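PDB 3E9D: fructose-2,6-bisphosphatase TIGAR B from Danio rerio, which probably hydrolyses fructose 2,6-bisphosphate, and fructose 1,6-bisphosphate as well, lowering glycolytic flux in favour of the pentose phosphate pathway. Local coordinates for residues P85-V94 and P120-R131. Numbering follows the deposited sequence.
Sequences PLLRERGFGV and PGGETLEQVKTR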
# COMPACT_ATOMS: atom_id res chain seq x y z
N PRO A 85 -12.16 -1.28 5.10
CA PRO A 85 -12.53 0.02 4.56
C PRO A 85 -11.51 1.12 4.88
O PRO A 85 -11.50 2.14 4.19
CB PRO A 85 -13.86 0.32 5.25
CG PRO A 85 -14.40 -1.03 5.63
CD PRO A 85 -13.18 -1.80 6.03
N LEU A 86 -10.64 0.93 5.88
CA LEU A 86 -9.62 1.94 6.16
C LEU A 86 -8.63 2.10 5.00
O LEU A 86 -7.96 3.13 4.89
CB LEU A 86 -8.88 1.64 7.48
CG LEU A 86 -9.62 1.82 8.82
CD1 LEU A 86 -8.83 1.15 9.99
CD2 LEU A 86 -9.84 3.32 9.10
N LEU A 87 -8.54 1.08 4.13
CA LEU A 87 -7.67 1.16 2.94
C LEU A 87 -8.28 1.83 1.69
O LEU A 87 -7.63 1.82 0.63
CB LEU A 87 -7.18 -0.24 2.55
CG LEU A 87 -6.41 -1.02 3.61
CD1 LEU A 87 -6.04 -2.42 3.08
CD2 LEU A 87 -5.14 -0.24 4.03
N ARG A 88 -9.51 2.35 1.79
CA ARG A 88 -10.16 3.00 0.64
C ARG A 88 -9.41 4.24 0.21
O ARG A 88 -8.69 4.87 1.00
CB ARG A 88 -11.64 3.35 0.93
CG ARG A 88 -11.86 4.46 2.00
CD ARG A 88 -13.34 4.46 2.48
NE ARG A 88 -13.60 5.52 3.46
CZ ARG A 88 -13.38 5.42 4.78
NH1 ARG A 88 -12.89 4.30 5.31
NH2 ARG A 88 -13.66 6.45 5.56
N GLU A 89 -9.61 4.59 -1.06
CA GLU A 89 -8.97 5.75 -1.64
C GLU A 89 -9.40 7.04 -0.92
O GLU A 89 -10.49 7.11 -0.36
CB GLU A 89 -9.36 5.83 -3.13
CG GLU A 89 -8.72 7.01 -3.91
CD GLU A 89 -7.19 7.05 -3.81
OE1 GLU A 89 -6.65 7.05 -2.68
OE2 GLU A 89 -6.50 7.07 -4.87
N ARG A 90 -8.53 8.05 -0.95
CA ARG A 90 -8.89 9.39 -0.54
C ARG A 90 -10.23 9.82 -1.16
O ARG A 90 -10.46 9.65 -2.37
CB ARG A 90 -7.79 10.37 -0.96
CG ARG A 90 -8.10 11.80 -0.58
CD ARG A 90 -6.85 12.67 -0.75
NE ARG A 90 -7.13 14.00 -0.24
CZ ARG A 90 -6.32 15.05 -0.37
NH1 ARG A 90 -5.15 14.91 -1.00
NH2 ARG A 90 -6.70 16.21 0.13
N GLY A 91 -11.11 10.37 -0.33
CA GLY A 91 -12.39 10.88 -0.83
C GLY A 91 -12.20 12.19 -1.57
O GLY A 91 -11.49 13.08 -1.09
N PHE A 92 -12.86 12.33 -2.72
CA PHE A 92 -12.76 13.57 -3.51
C PHE A 92 -14.09 14.32 -3.62
O PHE A 92 -14.16 15.31 -4.34
CB PHE A 92 -12.16 13.29 -4.91
CG PHE A 92 -10.73 12.83 -4.85
CD1 PHE A 92 -9.72 13.72 -4.50
CD2 PHE A 92 -10.40 11.50 -5.07
CE1 PHE A 92 -8.39 13.28 -4.41
CE2 PHE A 92 -9.07 11.06 -4.99
CZ PHE A 92 -8.08 11.94 -4.66
N GLY A 93 -15.13 13.86 -2.93
CA GLY A 93 -16.38 14.62 -2.81
C GLY A 93 -16.93 14.98 -4.17
O GLY A 93 -17.01 14.12 -5.07
N VAL A 94 -17.28 16.25 -4.35
CA VAL A 94 -17.92 16.68 -5.62
C VAL A 94 -16.97 16.62 -6.84
O VAL A 94 -17.44 16.67 -7.97
CB VAL A 94 -18.55 18.09 -5.51
CG1 VAL A 94 -19.70 18.09 -4.50
CG2 VAL A 94 -17.47 19.16 -5.17
N PRO A 120 -15.12 20.31 -1.73
CA PRO A 120 -16.26 20.03 -0.83
C PRO A 120 -16.67 18.54 -0.89
O PRO A 120 -16.68 17.95 -1.97
CB PRO A 120 -17.36 20.94 -1.37
CG PRO A 120 -16.58 22.11 -2.01
CD PRO A 120 -15.40 21.41 -2.68
N GLY A 121 -16.97 17.97 0.28
CA GLY A 121 -17.21 16.55 0.43
C GLY A 121 -15.98 15.66 0.43
O GLY A 121 -16.11 14.46 0.60
N GLY A 122 -14.79 16.23 0.24
CA GLY A 122 -13.59 15.41 0.08
C GLY A 122 -12.89 15.23 1.41
O GLY A 122 -13.30 15.81 2.41
N GLU A 123 -11.85 14.41 1.42
CA GLU A 123 -11.04 14.17 2.61
C GLU A 123 -9.76 15.00 2.54
O GLU A 123 -9.14 15.09 1.49
CB GLU A 123 -10.60 12.71 2.66
CG GLU A 123 -11.49 11.77 3.42
CD GLU A 123 -10.88 10.36 3.47
OE1 GLU A 123 -10.61 9.77 2.39
OE2 GLU A 123 -10.66 9.86 4.60
N THR A 124 -9.35 15.56 3.66
CA THR A 124 -8.05 16.24 3.71
C THR A 124 -6.92 15.20 3.78
O THR A 124 -7.16 14.01 4.04
CB THR A 124 -7.93 17.16 4.91
OG1 THR A 124 -7.90 16.36 6.09
CG2 THR A 124 -9.12 18.17 4.97
N LEU A 125 -5.69 15.65 3.53
CA LEU A 125 -4.55 14.77 3.66
C LEU A 125 -4.43 14.18 5.07
O LEU A 125 -4.16 13.00 5.20
CB LEU A 125 -3.25 15.49 3.27
CG LEU A 125 -2.03 14.57 3.12
CD1 LEU A 125 -1.13 15.06 1.98
CD2 LEU A 125 -1.24 14.47 4.44
N GLU A 126 -4.63 14.98 6.11
CA GLU A 126 -4.54 14.47 7.49
C GLU A 126 -5.60 13.41 7.81
O GLU A 126 -5.32 12.48 8.57
CB GLU A 126 -4.62 15.61 8.52
CG GLU A 126 -3.29 16.34 8.75
CD GLU A 126 -2.13 15.40 9.11
OE1 GLU A 126 -2.20 14.70 10.15
OE2 GLU A 126 -1.14 15.37 8.35
N GLN A 127 -6.80 13.57 7.24
CA GLN A 127 -7.85 12.57 7.39
C GLN A 127 -7.46 11.23 6.76
O GLN A 127 -7.64 10.19 7.35
CB GLN A 127 -9.17 13.08 6.79
CG GLN A 127 -9.87 14.12 7.67
CD GLN A 127 -11.15 14.66 7.02
OE1 GLN A 127 -11.15 15.10 5.86
NE2 GLN A 127 -12.25 14.64 7.76
N VAL A 128 -6.91 11.27 5.55
CA VAL A 128 -6.39 10.05 4.93
C VAL A 128 -5.27 9.42 5.78
O VAL A 128 -5.25 8.21 6.01
CB VAL A 128 -5.91 10.30 3.47
CG1 VAL A 128 -5.41 8.98 2.85
CG2 VAL A 128 -7.02 10.88 2.64
N LYS A 129 -4.33 10.24 6.24
CA LYS A 129 -3.22 9.74 7.06
C LYS A 129 -3.70 9.11 8.38
O LYS A 129 -3.17 8.07 8.81
CB LYS A 129 -2.21 10.86 7.34
CG LYS A 129 -0.94 10.37 8.03
CD LYS A 129 -0.10 11.54 8.58
CE LYS A 129 0.49 12.38 7.46
NZ LYS A 129 1.44 13.43 7.99
N THR A 130 -4.68 9.76 9.03
CA THR A 130 -5.30 9.17 10.21
C THR A 130 -5.87 7.77 9.94
O THR A 130 -5.70 6.87 10.76
CB THR A 130 -6.39 10.12 10.77
OG1 THR A 130 -5.75 11.32 11.21
CG2 THR A 130 -7.16 9.48 11.93
N ARG A 131 -6.50 7.58 8.78
CA ARG A 131 -6.99 6.24 8.39
C ARG A 131 -5.86 5.20 8.28
O ARG A 131 -5.99 4.07 8.77
CB ARG A 131 -7.77 6.30 7.07
CG ARG A 131 -9.14 6.97 7.21
CD ARG A 131 -10.06 6.58 6.05
NE ARG A 131 -9.78 7.26 4.78
CZ ARG A 131 -9.27 6.67 3.69
NH1 ARG A 131 -8.93 5.38 3.71
NH2 ARG A 131 -9.13 7.36 2.57
O HOH W 1 -9.87 15.40 -1.36
O HOH W 2 -15.63 11.54 -1.10
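Arg-131 reaches from its helix to the segment 85-94 and takes the carbonyl of Arg-88 end-on, NH1 lying 2.8 Å and NH2 3.0 Å from Arg-88 O. NH1 also makes a weak, bent bond to Leu-86 O. The adjoining NE/NH2 edge of the guanidinium is held by Glu-123 in a side-on salt bridge, NE to OE2 at 2.8 Å and NH2 to OE1, both on syn lone pairs; the anti lone pair of OE1 takes Gly-91 N at 2.8 Å. A bend at chi3 (-77°) turns the Arg-131 guanidinium into this double grip. Were Arg-131 an alanine, the Glu-123 carboxylate would probably lose its charge partner and the carbonyl of Arg-88 both of its donors from this side chain.

Arg-88 lays its guanidinium flat on that of Arg-131, planes 24° apart, with CD of Arg-131 over one face; the nearby Glu-123 carboxylate may ease the like charges. Arg-90, extended, grips Glu-123 O side-on, NE at 2.9 Å and NH2 at 3.0 Å, while its CG rests on Val-128 CG2 (3.5 Å). Farther out, Val-94 N bonds to Pro-120 O, and Gly-93, at positive phi, fits where a side chain would clash.

The contact thus ties the loop carrying Glu-89, the inferred proton donor/acceptor of this histidine phosphatase, to the first turns of helix 125-146 and the residues leading into it, with helix 184-197 packed against Val-128 and Arg-131 through Phe-186 and helix 100-110 meeting Val-94 and Pro-120 through Met-106.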